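Local coordinates for protein Emp46p (Saccharomyces cerevisiae, PDB 2A6V) that serves as a cargo receptor with a calcium-independent, potassium-bound carbohydrate recognition domain and takes part in the secretion of glycoproteins, at residues K6-L16 / I212-I222. Sequence-based numbering, arbitrary orientation.
Sequences KWNKGYSLPNL and ILKMKLYDGVI
Lys216 lays the end of its extended side chain over one face of the Trp7 indole: CE sits 3.7 Å from the centroid of the six-membered ring, and NZ adds an off-centre cation-pi contact. Here the N-terminal segment of the legume-lectin-like beta sandwich runs along strand 209-218, which pairs on its other side with strand 66-75. With CG of Trp7 wedged between its backbone N and carbonyl carbon, chi1 66° turns the indole toward Lys216, while Trp7 CB rests on a face of the Tyr218 ring, offset toward its rim; the opposite face meets Ile222 CG2. Backbone hydrogen bonds join the two segments, from Asn8 N to Leu217 O (2.8 Å) and from Leu13 N to Met215 O (2.9 Å). Between them Ser12 OG does double duty, accepting from Leu217 N at 3.1 Å and donating to Asn8 O at 2.7 Å, so that it ties the 3-10 turn to the strand. On the inner side, Leu13 CD1 packs against Met215 CB and Ile212 CG2, next to Phe42. Back beside Trp7, at the end of the strand, Asn8 ND2 gives Asp219 OD1 a nearly straight hydrogen bond (172°) on the syn side, its amide turned almost perpendicular to the carboxylate; Tyr60 OH also hydrogen-bonds to that same OD1.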
ATOM      1  N   LYS A   6      -7.135  20.682  -2.232  1.00 31.38           N
ATOM      2  CA  LYS A   6      -8.011  19.551  -1.829  1.00 30.74           C
ATOM      3  C   LYS A   6      -7.205  18.396  -1.216  1.00 29.68           C
ATOM      4  O   LYS A   6      -7.493  17.971  -0.099  1.00 29.79           O
ATOM      5  CB  LYS A   6      -8.849  19.060  -3.017  1.00 31.87           C
ATOM      6  CG  LYS A   6     -10.156  18.347  -2.634  1.00 31.87           C
ATOM      7  CD  LYS A   6     -10.764  18.927  -1.367  1.00 33.76           C
ATOM      8  CE  LYS A   6     -12.172  18.445  -1.132  1.00 34.72           C
ATOM      9  NZ  LYS A   6     -12.178  17.478   0.003  1.00 36.33           N
ATOM     10  N   TRP A   7      -6.199  17.885  -1.921  1.00 27.48           N
ATOM     11  CA  TRP A   7      -5.348  16.890  -1.287  1.00 26.84           C
ATOM     12  C   TRP A   7      -4.247  17.553  -0.480  1.00 25.08           C
ATOM     13  O   TRP A   7      -3.861  18.698  -0.733  1.00 25.51           O
ATOM     14  CB  TRP A   7      -4.791  15.869  -2.278  1.00 27.29           C
ATOM     15  CG  TRP A   7      -3.855  16.422  -3.283  1.00 29.32           C
ATOM     16  CD1 TRP A   7      -2.523  16.651  -3.116  1.00 31.21           C
ATOM     17  CD2 TRP A   7      -4.162  16.798  -4.625  1.00 33.00           C
ATOM     18  NE1 TRP A   7      -1.983  17.166  -4.268  1.00 32.37           N
ATOM     19  CE2 TRP A   7      -2.967  17.267  -5.214  1.00 33.59           C
ATOM     20  CE3 TRP A   7      -5.334  16.795  -5.395  1.00 35.16           C
ATOM     21  CZ2 TRP A   7      -2.904  17.723  -6.530  1.00 35.53           C
ATOM     22  CZ3 TRP A   7      -5.271  17.252  -6.710  1.00 36.53           C
ATOM     23  CH2 TRP A   7      -4.063  17.709  -7.262  1.00 36.13           C
ATOM     24  N   ASN A   8      -3.778  16.820   0.516  1.00 22.87           N
ATOM     25  CA  ASN A   8      -2.760  17.266   1.424  1.00 21.40           C
ATOM     26  C   ASN A   8      -1.414  16.990   0.777  1.00 21.25           C
ATOM     27  O   ASN A   8      -0.952  15.855   0.758  1.00 20.33           O
ATOM     28  CB  ASN A   8      -2.926  16.497   2.734  1.00 21.50           C
ATOM     29  CG  ASN A   8      -1.962  16.936   3.805  1.00 21.63           C
ATOM     30  OD1 ASN A   8      -0.868  17.430   3.519  1.00 21.89           O
ATOM     31  ND2 ASN A   8      -2.343  16.723   5.052  1.00 21.13           N
ATOM     32  N   LYS A   9      -0.782  18.040   0.250  1.00 21.03           N
ATOM     33  CA  LYS A   9       0.470  17.919  -0.501  1.00 21.98           C
ATOM     34  C   LYS A   9       1.572  17.285   0.308  1.00 21.10           C
ATOM     35  O   LYS A   9       2.360  16.502  -0.222  1.00 20.72           O
ATOM     36  CB  LYS A   9       0.932  19.289  -0.999  1.00 22.89           C
ATOM     37  CG  LYS A   9       0.093  19.825  -2.133  1.00 25.55           C
ATOM     38  CD  LYS A   9       0.573  21.210  -2.538  1.00 29.05           C
ATOM     39  CE  LYS A   9       0.126  21.548  -3.945  1.00 31.21           C
ATOM     40  NZ  LYS A   9      -1.351  21.529  -4.046  1.00 32.53           N
ATOM     41  N   GLY A  10       1.618  17.612   1.598  1.00 20.64           N
ATOM     42  CA  GLY A  10       2.641  17.093   2.493  1.00 20.17           C
ATOM     43  C   GLY A  10       2.621  15.586   2.699  1.00 19.72           C
ATOM     44  O   GLY A  10       3.642  14.994   3.030  1.00 20.39           O
ATOM     45  N   TYR A  11       1.455  14.970   2.501  1.00 18.40           N
ATOM     46  CA  TYR A  11       1.309  13.524   2.629  1.00 17.47           C
ATOM     47  C   TYR A  11       0.881  12.860   1.315  1.00 16.26           C
ATOM     48  O   TYR A  11       0.261  11.794   1.310  1.00 15.74           O
ATOM     49  CB  TYR A  11       0.290  13.238   3.724  1.00 17.62           C
ATOM     50  CG  TYR A  11       0.780  13.580   5.119  1.00 18.46           C
ATOM     51  CD1 TYR A  11       1.351  12.609   5.920  1.00 18.01           C
ATOM     52  CD2 TYR A  11       0.664  14.864   5.628  1.00 20.06           C
ATOM     53  CE1 TYR A  11       1.816  12.899   7.204  1.00 20.87           C
ATOM     54  CE2 TYR A  11       1.118  15.169   6.914  1.00 19.90           C
ATOM     55  CZ  TYR A  11       1.686  14.185   7.692  1.00 20.61           C
ATOM     56  OH  TYR A  11       2.124  14.501   8.972  1.00 23.00           O
ATOM     57  N   SER A  12       1.225  13.480   0.197  1.00 15.45           N
ATOM     58  CA  SER A  12       0.968  12.933  -1.135  1.00 15.18           C
ATOM     59  C   SER A  12       2.239  12.844  -1.945  1.00 14.79           C
ATOM     60  O   SER A  12       3.267  13.424  -1.579  1.00 14.86           O
ATOM     61  CB  SER A  12      -0.047  13.803  -1.891  1.00 15.53           C
ATOM     62  OG  SER A  12      -1.249  13.966  -1.160  1.00 14.57           O
ATOM     63  N   LEU A  13       2.207  12.051  -3.000  1.00 14.38           N
ATOM     64  CA  LEU A  13       3.253  12.113  -4.007  1.00 14.36           C
ATOM     65  C   LEU A  13       2.968  13.310  -4.892  1.00 15.31           C
ATOM     66  O   LEU A  13       1.814  13.624  -5.179  1.00 15.91           O
ATOM     67  CB  LEU A  13       3.290  10.846  -4.868  1.00 14.80           C
ATOM     68  CG  LEU A  13       3.983   9.633  -4.263  1.00 14.62           C
ATOM     69  CD1 LEU A  13       3.760   8.402  -5.151  1.00 13.73           C
ATOM     70  CD2 LEU A  13       5.508   9.890  -4.013  1.00 15.70           C
ATOM     71  N   PRO A  14       4.019  13.964  -5.372  1.00 15.99           N
ATOM     72  CA  PRO A  14       3.829  15.019  -6.360  1.00 16.86           C
ATOM     73  C   PRO A  14       3.426  14.360  -7.669  1.00 17.69           C
ATOM     74  O   PRO A  14       3.512  13.128  -7.795  1.00 17.70           O
ATOM     75  CB  PRO A  14       5.221  15.652  -6.455  1.00 17.02           C
ATOM     76  CG  PRO A  14       6.129  14.540  -6.191  1.00 16.58           C
ATOM     77  CD  PRO A  14       5.443  13.702  -5.107  1.00 16.99           C
ATOM     78  N   ASN A  15       2.998  15.144  -8.644  1.00 18.71           N
ATOM     79  CA  ASN A  15       2.727  14.554  -9.932  1.00 19.85           C
ATOM     80  C   ASN A  15       4.072  14.075 -10.459  1.00 19.99           C
ATOM     81  O   ASN A  15       4.970  14.855 -10.697  1.00 20.67           O
ATOM     82  CB  ASN A  15       2.041  15.533 -10.876  1.00 20.76           C
ATOM     83  CG  ASN A  15       1.830  14.938 -12.226  1.00 23.54           C
ATOM     84  OD1 ASN A  15       2.783  14.767 -12.984  1.00 28.97           O
ATOM     85  ND2 ASN A  15       0.588  14.565 -12.533  1.00 29.85           N
ATOM     86  N   LEU A  16       4.234  12.765 -10.561  1.00 19.82           N
ATOM     87  CA  LEU A  16       5.532  12.174 -10.836  1.00 20.16           C
ATOM     88  C   LEU A  16       6.091  12.527 -12.190  1.00 21.39           C
ATOM     89  O   LEU A  16       7.293  12.654 -12.357  1.00 20.78           O
ATOM     90  CB  LEU A  16       5.460  10.660 -10.716  1.00 20.09           C
ATOM     91  CG  LEU A  16       5.102  10.157  -9.332  1.00 19.62           C
ATOM     92  CD1 LEU A  16       5.034   8.659  -9.370  1.00 18.22           C
ATOM     93  CD2 LEU A  16       6.081  10.664  -8.279  1.00 19.55           C
ATOM     94  N   ILE A 212       3.990   2.275  -8.994  1.00 12.06           N
ATOM     95  CA  ILE A 212       3.152   3.295  -8.367  1.00 11.73           C
ATOM     96  C   ILE A 212       3.134   4.531  -9.285  1.00 13.30           C
ATOM     97  O   ILE A 212       4.187   5.132  -9.545  1.00 12.22           O
ATOM     98  CB  ILE A 212       3.671   3.662  -6.961  1.00 12.46           C
ATOM     99  CG1 ILE A 212       3.709   2.420  -6.046  1.00 11.95           C
ATOM    100  CG2 ILE A 212       2.843   4.747  -6.357  1.00 11.45           C
ATOM    101  CD1 ILE A 212       2.353   1.802  -5.721  1.00 13.87           C
ATOM    102  N   LEU A 213       1.955   4.936  -9.729  1.00 12.68           N
ATOM    103  CA  LEU A 213       1.821   6.064 -10.646  1.00 13.07           C
ATOM    104  C   LEU A 213       1.410   7.345  -9.932  1.00 13.27           C
ATOM    105  O   LEU A 213       1.757   8.445 -10.381  1.00 14.76           O
ATOM    106  CB  LEU A 213       0.790   5.743 -11.734  1.00 12.11           C
ATOM    107  CG  LEU A 213       1.326   4.907 -12.893  1.00 14.01           C
ATOM    108  CD1 LEU A 213       1.718   3.521 -12.475  1.00 13.98           C
ATOM    109  CD2 LEU A 213       0.275   4.905 -13.979  1.00 14.59           C
ATOM    110  N   LYS A 214       0.672   7.232  -8.820  1.00 12.89           N
ATOM    111  CA  LYS A 214       0.122   8.383  -8.122  1.00 13.12           C
ATOM    112  C   LYS A 214      -0.204   7.975  -6.693  1.00 12.13           C
ATOM    113  O   LYS A 214      -0.467   6.799  -6.394  1.00 12.50           O
ATOM    114  CB  LYS A 214      -1.122   8.913  -8.823  1.00 14.21           C
ATOM    115  CG  LYS A 214      -1.706  10.191  -8.297  1.00 18.33           C
ATOM    116  CD  LYS A 214      -2.793  10.781  -9.275  1.00 23.24           C
ATOM    117  CE  LYS A 214      -3.514   9.745 -10.119  1.00 25.02           C
ATOM    118  NZ  LYS A 214      -4.663  10.348 -10.887  1.00 28.56           N
ATOM    119  N   MET A 215      -0.125   8.939  -5.798  1.00 12.13           N
ATOM    120  CA  MET A 215      -0.644   8.753  -4.442  1.00 11.70           C
ATOM    121  C   MET A 215      -1.096  10.088  -3.874  1.00 12.79           C
ATOM    122  O   MET A 215      -0.360  11.066  -3.941  1.00 12.71           O
ATOM    123  CB  MET A 215       0.392   8.095  -3.523  1.00 12.48           C
ATOM    124  CG  MET A 215      -0.110   7.843  -2.074  1.00 11.88           C
ATOM    125  SD  MET A 215      -0.018   9.324  -1.024  1.00 13.49           S
ATOM    126  CE  MET A 215      -0.578   8.711   0.522  1.00 14.57           C
ATOM    127  N   LYS A 216      -2.318  10.145  -3.377  1.00 13.79           N
ATOM    128  CA  LYS A 216      -2.881  11.345  -2.774  1.00 15.26           C
ATOM    129  C   LYS A 216      -3.507  10.991  -1.448  1.00 16.03           C
ATOM    130  O   LYS A 216      -4.142   9.941  -1.313  1.00 16.52           O
ATOM    131  CB  LYS A 216      -3.962  11.948  -3.665  1.00 16.91           C
ATOM    132  CG  LYS A 216      -3.481  12.493  -4.984  1.00 20.15           C
ATOM    133  CD  LYS A 216      -4.634  13.095  -5.797  1.00 25.92           C
ATOM    134  CE  LYS A 216      -4.150  13.722  -7.098  1.00 29.34           C
ATOM    135  NZ  LYS A 216      -5.271  14.042  -8.032  1.00 32.30           N
ATOM    136  N   LEU A 217      -3.337  11.849  -0.466  1.00 15.41           N
ATOM    137  CA  LEU A 217      -4.061  11.756   0.780  1.00 15.91           C
ATOM    138  C   LEU A 217      -4.915  13.005   0.896  1.00 16.39           C
ATOM    139  O   LEU A 217      -4.469  14.090   0.528  1.00 17.15           O
ATOM    140  CB  LEU A 217      -3.130  11.638   1.991  1.00 15.76           C
ATOM    141  CG  LEU A 217      -3.814  11.630   3.367  1.00 16.35           C
ATOM    142  CD1 LEU A 217      -3.019  10.820   4.351  1.00 16.26           C
ATOM    143  CD2 LEU A 217      -4.076  13.058   3.947  1.00 16.12           C
ATOM    144  N   TYR A 218      -6.134  12.843   1.402  1.00 17.03           N
ATOM    145  CA  TYR A 218      -7.052  13.949   1.657  1.00 17.76           C
ATOM    146  C   TYR A 218      -7.450  13.927   3.120  1.00 18.64           C
ATOM    147  O   TYR A 218      -7.713  12.875   3.698  1.00 18.12           O
ATOM    148  CB  TYR A 218      -8.329  13.846   0.801  1.00 17.06           C
ATOM    149  CG  TYR A 218      -8.148  13.727  -0.690  1.00 19.74           C
ATOM    150  CD1 TYR A 218      -8.422  14.797  -1.541  1.00 23.26           C
ATOM    151  CD2 TYR A 218      -7.731  12.527  -1.270  1.00 20.72           C
ATOM    152  CE1 TYR A 218      -8.256  14.674  -2.918  1.00 24.26           C
ATOM    153  CE2 TYR A 218      -7.572  12.401  -2.627  1.00 23.25           C
ATOM    154  CZ  TYR A 218      -7.832  13.468  -3.448  1.00 25.22           C
ATOM    155  OH  TYR A 218      -7.658  13.311  -4.808  1.00 29.71           O
ATOM    156  N   ASP A 219      -7.550  15.108   3.711  1.00 19.34           N
ATOM    157  CA  ASP A 219      -7.890  15.243   5.117  1.00 21.31           C
ATOM    158  C   ASP A 219      -9.414  15.161   5.298  1.00 22.60           C
ATOM    159  O   ASP A 219     -10.002  15.910   6.073  1.00 22.68           O
ATOM    160  CB  ASP A 219      -7.397  16.593   5.663  1.00 21.46           C
ATOM    161  CG  ASP A 219      -5.881  16.733   5.689  1.00 23.61           C
ATOM    162  OD1 ASP A 219      -5.137  15.733   5.791  1.00 23.39           O
ATOM    163  OD2 ASP A 219      -5.338  17.856   5.655  1.00 26.07           O
ATOM    164  N   GLY A 220     -10.059  14.253   4.578  1.00 24.03           N
ATOM    165  CA  GLY A 220     -11.491  14.071   4.692  1.00 25.42           C
ATOM    166  C   GLY A 220     -11.998  12.953   3.796  1.00 27.31           C
ATOM    167  O   GLY A 220     -11.232  12.343   3.053  1.00 26.78           O
ATOM    168  N   VAL A 221     -13.293  12.679   3.909  1.00 29.32           N
ATOM    169  CA  VAL A 221     -13.991  11.730   3.063  1.00 31.08           C
ATOM    170  C   VAL A 221     -14.447  12.465   1.828  1.00 32.52           C
ATOM    171  O   VAL A 221     -15.190  13.442   1.920  1.00 32.86           O
ATOM    172  CB  VAL A 221     -15.252  11.171   3.755  1.00 31.33           C
ATOM    173  CG1 VAL A 221     -15.908  10.108   2.875  1.00 32.05           C
ATOM    174  CG2 VAL A 221     -14.927  10.648   5.153  1.00 31.93           C
ATOM    175  N   ILE A 222     -14.026  11.986   0.669  1.00 34.74           N
ATOM    176  CA  ILE A 222     -14.306  12.682  -0.577  1.00 36.16           C
ATOM    177  C   ILE A 222     -15.568  12.131  -1.238  1.00 37.53           C
ATOM    178  O   ILE A 222     -15.883  10.947  -1.101  1.00 37.55           O
ATOM    179  CB  ILE A 222     -13.076  12.617  -1.528  1.00 36.33           C
ATOM    180  CG1 ILE A 222     -12.754  11.181  -1.964  1.00 36.51           C
ATOM    181  CG2 ILE A 222     -11.845  13.249  -0.859  1.00 36.54           C
ATOM    182  CD1 ILE A 222     -11.659  11.104  -3.002  1.00 36.43           C
TER
HETATM  183  O   HOH W   1      -6.884  17.494   2.279  1.00 31.05           O
HETATM  184  O   HOH W   2       0.766  11.592  -7.097  1.00 18.45           O
HETATM  185  O   HOH W   3       1.573  11.212  -9.905  1.00 20.51           O